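Side-chain contacts in gluconokinase (Sinorhizobium meliloti, PDB 3T61), which probably phosphorylates D-gluconate at the expense of ATP, giving 6-phospho-D-gluconate and ADP: residues S32-A37 and Q164-I169; W73-A78 and V91-L96; V123-M128 and S139-Q144. All blocks are in the same frame, centred on the assembly; numbering follows the deposited sequence.

Contact 1 of 3, residues S32-A37 and Q164-I169. With PO4 (phosphate ion), chain C.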
loop_
_atom_site.group_PDB
_atom_site.type_symbol
_atom_site.label_atom_id
_atom_site.label_comp_id
_atom_site.label_asym_id
_atom_site.label_seq_id
_atom_site.Cartn_x
_atom_site.Cartn_y
_atom_site.Cartn_z
ATOM N N SER A 32 3.528 -1.765 13.682
ATOM C CA SER A 32 4.719 -2.496 13.240
ATOM C C SER A 32 5.889 -2.404 14.230
ATOM O O SER A 32 6.553 -3.412 14.473
ATOM C CB SER A 32 5.170 -2.037 11.839
ATOM O OG SER A 32 5.440 -0.647 11.829
ATOM N N SER A 33 6.169 -1.225 14.788
ATOM C CA SER A 33 7.277 -1.128 15.750
ATOM C C SER A 33 7.009 -1.984 16.994
ATOM O O SER A 33 7.873 -2.728 17.458
ATOM C CB SER A 33 7.502 0.324 16.179
ATOM O OG SER A 33 7.879 1.125 15.074
ATOM N N VAL A 34 5.798 -1.865 17.525
ATOM C CA VAL A 34 5.413 -2.614 18.709
ATOM C C VAL A 34 5.317 -4.096 18.390
ATOM O O VAL A 34 5.788 -4.944 19.158
ATOM C CB VAL A 34 4.051 -2.134 19.251
ATOM C CG1 VAL A 34 3.640 -2.987 20.437
ATOM C CG2 VAL A 34 4.129 -0.657 19.634
ATOM N N GLY A 35 4.708 -4.396 17.242
ATOM C CA GLY A 35 4.557 -5.776 16.815
ATOM C C GLY A 35 5.890 -6.488 16.676
ATOM O O GLY A 35 6.036 -7.646 17.073
ATOM N N GLU A 36 6.876 -5.796 16.119
ATOM C CA GLU A 36 8.181 -6.408 15.942
ATOM C C GLU A 36 8.861 -6.650 17.285
ATOM O O GLU A 36 9.433 -7.714 17.508
ATOM C CB GLU A 36 9.039 -5.541 15.019
ATOM C CG GLU A 36 8.422 -5.430 13.630
ATOM C CD GLU A 36 9.163 -4.498 12.695
ATOM O OE1 GLU A 36 9.393 -3.327 13.072
ATOM O OE2 GLU A 36 9.503 -4.936 11.573
ATOM N N ALA A 37 8.779 -5.678 18.188
ATOM C CA ALA A 37 9.388 -5.830 19.510
ATOM C C ALA A 37 8.730 -6.995 20.264
ATOM O O ALA A 37 9.426 -7.829 20.828
ATOM C CB ALA A 37 9.264 -4.518 20.308
ATOM N N GLN A 164 3.686 7.707 25.434
ATOM C CA GLN A 164 4.794 7.320 26.306
ATOM C C GLN A 164 5.909 6.679 25.476
ATOM O O GLN A 164 5.702 6.338 24.319
ATOM C CB GLN A 164 4.312 6.345 27.391
ATOM C CG GLN A 164 3.493 5.152 26.900
ATOM C CD GLN A 164 2.983 4.269 28.046
ATOM O OE1 GLN A 164 1.955 3.596 27.920
ATOM N NE2 GLN A 164 3.708 4.261 29.158
ATOM N N PRO A 165 7.111 6.524 26.053
ATOM C CA PRO A 165 8.216 5.916 25.303
ATOM C C PRO A 165 7.875 4.550 24.724
ATOM O O PRO A 165 7.171 3.749 25.357
ATOM C CB PRO A 165 9.334 5.834 26.338
ATOM C CG PRO A 165 9.076 7.045 27.182
ATOM C CD PRO A 165 7.574 7.027 27.358
ATOM N N LEU A 166 8.383 4.292 23.521
ATOM C CA LEU A 166 8.155 3.018 22.839
ATOM C C LEU A 166 8.526 1.820 23.711
ATOM O O LEU A 166 7.812 0.816 23.738
ATOM C CB LEU A 166 8.965 2.952 21.535
ATOM C CG LEU A 166 8.978 1.597 20.812
ATOM C CD1 LEU A 166 7.561 1.203 20.404
ATOM C CD2 LEU A 166 9.891 1.687 19.591
ATOM N N ALA A 167 9.642 1.923 24.422
ATOM C CA ALA A 167 10.092 0.831 25.282
ATOM C C ALA A 167 9.084 0.554 26.396
ATOM O O ALA A 167 8.975 -0.571 26.873
ATOM C CB ALA A 167 11.462 1.162 25.882
ATOM N N GLU A 168 8.354 1.587 26.808
ATOM C CA GLU A 168 7.352 1.446 27.856
ATOM C C GLU A 168 6.102 0.825 27.265
ATOM O O GLU A 168 5.444 0.009 27.912
ATOM C CB GLU A 168 6.990 2.807 28.465
ATOM C CG GLU A 168 8.063 3.446 29.338
ATOM C CD GLU A 168 8.484 2.574 30.511
ATOM O OE1 GLU A 168 7.621 1.937 31.156
ATOM O OE2 GLU A 168 9.690 2.539 30.800
ATOM N N ILE A 169 5.763 1.225 26.043
ATOM C CA ILE A 169 4.584 0.678 25.385
ATOM C C ILE A 169 4.745 -0.835 25.223
ATOM O O ILE A 169 3.804 -1.600 25.436
ATOM C CB ILE A 169 4.358 1.310 23.989
ATOM C CG1 ILE A 169 4.042 2.803 24.122
ATOM C CG2 ILE A 169 3.202 0.614 23.282
ATOM C CD1 ILE A 169 4.074 3.548 22.788
HETATM P P PO4 C . 1.477 1.845 11.959
HETATM O O1 PO4 C . 2.604 0.650 11.726
HETATM O O2 PO4 C . 0.255 1.366 12.918
HETATM O O3 PO4 C . 2.241 2.994 12.697
HETATM O O4 PO4 C . 0.770 2.340 10.599
#
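S33 and V34 pack on L166 and I169 from the same helical turn whose S32 holds a phosphate ion, so one turn serves both an anion site and an apolar seam. S32 closes a sequence consistent with a P-loop (Walker A motif): helix 31-42 starts at K31, one residue before it, and G28, G30 and K31 also bond to the phosphate, which probably came from the crystallisation liquor. The seam joins this helix to the start of helix 166-187, near the end of the chain. On the helix 31-42 side the main contribution is one methyl of V34. With CG1 anti to the backbone N (chi1 177°), V34 CG2 is the branch that meets the other helix, lying 4.0 Å from L166 CD1 and equally 4.0 Å from I169 CG2. The V34 and L166 side chains run alongside but point contrary ways, while I169 lies nearly perpendicular to V34. L166 CD1 also comes within 4.3 Å of S33 CB, a looser touch at the exposed margin. Deeper in, V34 and I169 both rest on L117 of strand 113-118, which places the seam over the sheet. No hydrogen bond joins the two segments; the polar work is done at the phosphate, where S32 N donates to O1 at 3.2 Å with a nearly straight N-H...O angle of 171°.

Contact 2 of 3, residues W73-A78 and V91-L96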
loop_
_atom_site.group_PDB
_atom_site.type_symbol
_atom_site.label_atom_id
_atom_site.label_comp_id
_atom_site.label_asym_id
_atom_site.label_seq_id
_atom_site.Cartn_x
_atom_site.Cartn_y
_atom_site.Cartn_z
ATOM N N TRP A 73 -12.247 -7.137 3.564
ATOM C CA TRP A 73 -12.493 -8.567 3.744
ATOM C C TRP A 73 -11.497 -9.534 3.114
ATOM O O TRP A 73 -11.043 -10.460 3.776
ATOM C CB TRP A 73 -13.921 -8.901 3.327
ATOM C CG TRP A 73 -14.854 -8.554 4.420
ATOM C CD1 TRP A 73 -15.878 -7.656 4.372
ATOM C CD2 TRP A 73 -14.796 -9.030 5.767
ATOM N NE1 TRP A 73 -16.460 -7.540 5.609
ATOM C CE2 TRP A 73 -15.815 -8.373 6.483
ATOM C CE3 TRP A 73 -13.979 -9.949 6.439
ATOM C CZ2 TRP A 73 -16.040 -8.603 7.844
ATOM C CZ3 TRP A 73 -14.202 -10.179 7.786
ATOM C CH2 TRP A 73 -15.224 -9.509 8.476
ATOM N N PRO A 74 -11.132 -9.341 1.840
ATOM C CA PRO A 74 -10.164 -10.327 1.343
ATOM C C PRO A 74 -8.802 -10.204 2.038
ATOM O O PRO A 74 -8.052 -11.179 2.158
ATOM C CB PRO A 74 -10.108 -10.050 -0.171
ATOM C CG PRO A 74 -10.634 -8.638 -0.323
ATOM C CD PRO A 74 -11.720 -8.557 0.737
ATOM N N TRP A 75 -8.495 -8.999 2.511
ATOM C CA TRP A 75 -7.246 -8.736 3.220
ATOM C C TRP A 75 -7.316 -9.426 4.584
ATOM O O TRP A 75 -6.378 -10.103 5.016
ATOM C CB TRP A 75 -7.092 -7.227 3.400
ATOM C CG TRP A 75 -6.036 -6.793 4.373
ATOM C CD1 TRP A 75 -4.694 -7.040 4.298
ATOM C CD2 TRP A 75 -6.226 -5.959 5.525
ATOM N NE1 TRP A 75 -4.035 -6.390 5.318
ATOM C CE2 TRP A 75 -4.948 -5.709 6.072
ATOM C CE3 TRP A 75 -7.346 -5.363 6.114
ATOM C CZ2 TRP A 75 -4.769 -4.921 7.227
ATOM C CZ3 TRP A 75 -7.164 -4.573 7.259
ATOM C CH2 TRP A 75 -5.885 -4.349 7.787
ATOM N N LEU A 76 -8.447 -9.241 5.252
ATOM C CA LEU A 76 -8.676 -9.835 6.563
ATOM C C LEU A 76 -8.635 -11.365 6.455
ATOM O O LEU A 76 -8.158 -12.052 7.368
ATOM C CB LEU A 76 -10.025 -9.349 7.123
ATOM C CG LEU A 76 -10.031 -7.865 7.526
ATOM C CD1 LEU A 76 -11.456 -7.398 7.815
ATOM C CD2 LEU A 76 -9.127 -7.670 8.752
ATOM N N ALA A 77 -9.115 -11.893 5.326
ATOM C CA ALA A 77 -9.093 -13.336 5.112
ATOM C C ALA A 77 -7.643 -13.779 5.076
ATOM O O ALA A 77 -7.274 -14.767 5.701
ATOM C CB ALA A 77 -9.789 -13.705 3.804
ATOM N N ALA A 78 -6.805 -13.043 4.358
ATOM C CA ALA A 78 -5.399 -13.423 4.291
ATOM C C ALA A 78 -4.763 -13.300 5.682
ATOM O O ALA A 78 -3.884 -14.093 6.040
ATOM C CB ALA A 78 -4.655 -12.562 3.265
ATOM N N VAL A 91 0.986 -10.464 14.314
ATOM C CA VAL A 91 0.636 -9.739 13.098
ATOM C C VAL A 91 0.093 -8.344 13.346
ATOM O O VAL A 91 -0.790 -8.156 14.175
ATOM C CB VAL A 91 -0.449 -10.487 12.268
ATOM C CG1 VAL A 91 -0.771 -9.693 11.004
ATOM C CG2 VAL A 91 0.027 -11.893 11.912
ATOM N N SER A 92 0.617 -7.372 12.606
ATOM C CA SER A 92 0.135 -6.010 12.708
ATOM C C SER A 92 -1.081 -5.900 11.774
ATOM O O SER A 92 -1.019 -6.248 10.596
ATOM C CB SER A 92 1.232 -5.013 12.301
ATOM O OG SER A 92 1.688 -5.225 10.975
ATOM N N CYS A 93 -2.191 -5.428 12.322
ATOM C CA CYS A 93 -3.416 -5.284 11.567
ATOM C C CYS A 93 -4.327 -4.313 12.306
ATOM O O CYS A 93 -4.713 -4.565 13.442
ATOM C CB CYS A 93 -4.092 -6.656 11.425
ATOM S SG CYS A 93 -5.699 -6.592 10.650
ATOM N N SER A 94 -4.671 -3.207 11.655
ATOM C CA SER A 94 -5.526 -2.185 12.253
ATOM C C SER A 94 -6.767 -2.757 12.942
ATOM O O SER A 94 -7.142 -2.288 14.022
ATOM C CB SER A 94 -5.920 -1.147 11.195
ATOM O OG SER A 94 -6.366 -1.757 10.008
ATOM N N ALA A 95 -7.409 -3.746 12.312
ATOM C CA ALA A 95 -8.586 -4.424 12.875
ATOM C C ALA A 95 -9.578 -3.481 13.545
ATOM O O ALA A 95 -10.047 -3.736 14.663
ATOM C CB ALA A 95 -8.121 -5.478 13.877
ATOM N N LEU A 96 -9.921 -2.416 12.829
ATOM C CA LEU A 96 -10.801 -1.383 13.336
ATOM C C LEU A 96 -12.202 -1.744 13.810
ATOM O O LEU A 96 -12.629 -1.269 14.860
ATOM C CB LEU A 96 -10.870 -0.246 12.307
ATOM C CG LEU A 96 -9.516 0.389 11.951
ATOM C CD1 LEU A 96 -9.762 1.636 11.145
ATOM C CD2 LEU A 96 -8.728 0.736 13.217
#
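The loop leaving strand 90-92 meets helix 69-83 where C93 and S94 come up against the indole of W75, with L76 beside it. W75 CH2, at the far corner of the six-membered ring, does most of the touching: it lies 3.6 Å from C93 SG and 3.4 Å from S94 OG. The hydroxyl oxygen sits at the ring edge, near its plane. The sulfur approaches obliquely, 4.3 Å from the centroid of the W75 six-membered ring and 36° off its normal, in a Cys sulfur-aromatic contact. A chi1 of 174° turns SG away from the C93 amide nitrogen. Strand 90-92 lies beside 21-24 in the five-stranded parallel sheet of this P-loop kinase fold, and the side chain of S94 also touches the probable P-loop. W75 NE1 also donates to G49 O, and the ring stacks with H53. Replacing W75 by alanine is likely to leave C93 SG without its aromatic partner and G49 O without the indole donor, and to open a gap between helix and loop. L76 adds a second touch on the sulfur, CD2 to C93 SG at 4.1 Å, while its CD1 sits 3.8 Å above the W73 ring plane, displaced toward the border.

Contact 3 of 3, residues V123-M128 and S139-Q144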
loop_
_atom_site.group_PDB
_atom_site.type_symbol
_atom_site.label_atom_id
_atom_site.label_comp_id
_atom_site.label_asym_id
_atom_site.label_seq_id
_atom_site.Cartn_x
_atom_site.Cartn_y
_atom_site.Cartn_z
ATOM N N VAL A 123 -2.310 13.464 19.685
ATOM C CA VAL A 123 -1.111 12.719 20.038
ATOM C C VAL A 123 -0.649 11.865 18.868
ATOM O O VAL A 123 0.541 11.802 18.571
ATOM C CB VAL A 123 -1.352 11.822 21.273
ATOM C CG1 VAL A 123 -0.158 10.914 21.498
ATOM C CG2 VAL A 123 -1.580 12.688 22.496
ATOM N N LEU A 124 -1.598 11.197 18.216
ATOM C CA LEU A 124 -1.273 10.367 17.065
ATOM C C LEU A 124 -0.595 11.203 15.979
ATOM O O LEU A 124 0.469 10.836 15.484
ATOM C CB LEU A 124 -2.544 9.713 16.512
ATOM C CG LEU A 124 -3.129 8.593 17.382
ATOM C CD1 LEU A 124 -4.559 8.310 16.981
ATOM C CD2 LEU A 124 -2.254 7.347 17.259
ATOM N N ALA A 125 -1.201 12.337 15.619
ATOM C CA ALA A 125 -0.629 13.199 14.579
ATOM C C ALA A 125 0.774 13.675 14.939
ATOM O O ALA A 125 1.689 13.635 14.116
ATOM C CB ALA A 125 -1.533 14.395 14.330
ATOM N N GLU A 126 0.938 14.120 16.180
ATOM C CA GLU A 126 2.222 14.611 16.647
ATOM C C GLU A 126 3.295 13.535 16.602
ATOM O O GLU A 126 4.416 13.790 16.167
ATOM C CB GLU A 126 2.072 15.149 18.074
ATOM C CG GLU A 126 3.265 15.938 18.609
ATOM C CD GLU A 126 4.504 15.086 18.860
ATOM O OE1 GLU A 126 4.360 13.952 19.376
ATOM O OE2 GLU A 126 5.624 15.561 18.556
ATOM N N ARG A 127 2.959 12.330 17.046
ATOM C CA ARG A 127 3.938 11.244 17.059
ATOM C C ARG A 127 4.466 10.918 15.660
ATOM O O ARG A 127 5.655 10.636 15.484
ATOM C CB ARG A 127 3.334 9.988 17.697
ATOM C CG ARG A 127 2.953 10.154 19.163
ATOM C CD ARG A 127 2.482 8.829 19.787
ATOM N NE ARG A 127 3.580 7.936 20.162
ATOM C CZ ARG A 127 3.808 6.738 19.620
ATOM N NH1 ARG A 127 3.019 6.266 18.660
ATOM N NH2 ARG A 127 4.824 6.001 20.056
HETATM N N MSE A 128 3.583 10.957 14.669
HETATM C CA MSE A 128 3.980 10.666 13.297
HETATM C C MSE A 128 4.932 11.720 12.749
HETATM O O MSE A 128 5.929 11.400 12.094
HETATM C CB MSE A 128 2.739 10.548 12.418
HETATM C CG MSE A 128 2.157 9.146 12.432
HETATM SE SE MSE A 128 3.286 7.942 11.357
HETATM C CE MSE A 128 4.078 6.768 12.728
ATOM N N SER A 139 -7.481 14.289 7.095
ATOM C CA SER A 139 -8.627 13.522 6.642
ATOM C C SER A 139 -8.419 12.028 6.893
ATOM O O SER A 139 -9.319 11.353 7.380
ATOM C CB SER A 139 -8.903 13.793 5.151
ATOM O OG SER A 139 -7.749 13.587 4.349
ATOM N N LEU A 140 -7.233 11.517 6.575
ATOM C CA LEU A 140 -6.938 10.096 6.778
ATOM C C LEU A 140 -7.090 9.685 8.238
ATOM O O LEU A 140 -7.799 8.729 8.550
ATOM C CB LEU A 140 -5.517 9.760 6.318
ATOM C CG LEU A 140 -5.245 9.747 4.813
ATOM C CD1 LEU A 140 -3.766 9.436 4.566
ATOM C CD2 LEU A 140 -6.139 8.714 4.137
ATOM N N LEU A 141 -6.420 10.412 9.124
ATOM C CA LEU A 141 -6.469 10.113 10.551
ATOM C C LEU A 141 -7.879 10.191 11.139
ATOM O O LEU A 141 -8.289 9.307 11.887
ATOM C CB LEU A 141 -5.530 11.050 11.320
ATOM C CG LEU A 141 -5.405 10.797 12.828
ATOM C CD1 LEU A 141 -5.041 9.333 13.101
ATOM C CD2 LEU A 141 -4.355 11.737 13.408
ATOM N N GLN A 142 -8.631 11.230 10.795
ATOM C CA GLN A 142 -9.979 11.367 11.331
ATOM C C GLN A 142 -10.884 10.225 10.886
ATOM O O GLN A 142 -11.659 9.690 11.676
ATOM C CB GLN A 142 -10.557 12.725 10.933
ATOM C CG GLN A 142 -9.646 13.861 11.379
ATOM C CD GLN A 142 -10.260 15.236 11.224
ATOM O OE1 GLN A 142 -10.708 15.617 10.143
ATOM N NE2 GLN A 142 -10.270 15.998 12.312
ATOM N N THR A 143 -10.766 9.833 9.625
ATOM C CA THR A 143 -11.566 8.738 9.104
ATOM C C THR A 143 -11.219 7.427 9.824
ATOM O O THR A 143 -12.103 6.618 10.107
ATOM C CB THR A 143 -11.357 8.601 7.588
ATOM O OG1 THR A 143 -11.918 9.747 6.941
ATOM C CG2 THR A 143 -12.025 7.353 7.059
ATOM N N GLN A 144 -9.938 7.227 10.120
ATOM C CA GLN A 144 -9.490 6.031 10.841
ATOM C C GLN A 144 -10.182 6.026 12.202
ATOM O O GLN A 144 -10.790 5.032 12.617
ATOM C CB GLN A 144 -7.980 6.073 11.089
ATOM C CG GLN A 144 -7.085 5.821 9.889
ATOM C CD GLN A 144 -7.050 4.366 9.475
ATOM O OE1 GLN A 144 -7.738 3.959 8.548
ATOM N NE2 GLN A 144 -6.250 3.576 10.169
#
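L141 of helix 138-147 reaches across to L124 and A125 of helix 121-132, and almost the whole contact hangs on that one side chain. Both helices belong to the connection that leaves the parallel sheet at strand 113-118 and returns to it at the neighbouring strand 157-161, in the P-loop kinase fold. From the backbone of L141, CB already points at the other helix, though it is too far back to touch it. A chi1 of -176° swings CG of L141 to the far side from its amide nitrogen, which carries the chain outward and leaves the fork to make the contacts. One branch, L141 CD1, meets L124 CD1 at 4.0 Å. The other, L141 CD2, settles against the backbone of the facing helix: it is 3.9 Å from A125 N, 4.0 Å from A125 CB and 4.1 Å from L124 CB. The fork thus divides its two methyls, one for a leucine tip and one for the place where the side chains of two successive residues spring from the helix. The small side chain of A125 probably allows the methyl to come this near the main chain.

The L124 side chain also touches V26 in the loop after strand 21-24. A polar tie runs near the apolar one: Q142 NE2 bonds to E121 OE1, at the beginning of helix 121-132. The second subunit comes close too, its E63 packing on M128 (a selenomethionine) and its G64 on L140.

Within helix 138-147, T143 folds its hydroxyl back on the preceding turn, so that S139 O accepts twice. T143 N and T143 OG1 each lie 3.1 Å from S139 O and reach it from opposite faces of the carbonyl plane, the hydroxyl tilted 32° out of it.

How the contacts relate
Contact 2 is the most central and contact 3 the farthest from the chain's centre, yet both are buried; contact 1 has an exposed margin at L166. No helix or strand is shared: contact 1 joins helices 31-42 and 166-187, contact 3 helices 121-132 and 138-147, both apolar, whereas contact 2 sets helix 69-83 against the end of strand 90-92 and brings in sulfur, hydroxyl and indole. S32 of contact 1 belongs to the probable P-loop, S94 of contact 2 touches it, and L124 of contact 3 lies only near its pattern residues. Contacts 1 and 3 meet where I169 CD1 packs on R127 NH2, contacts 2 and 3 where L96 CD1 packs on Q144 O.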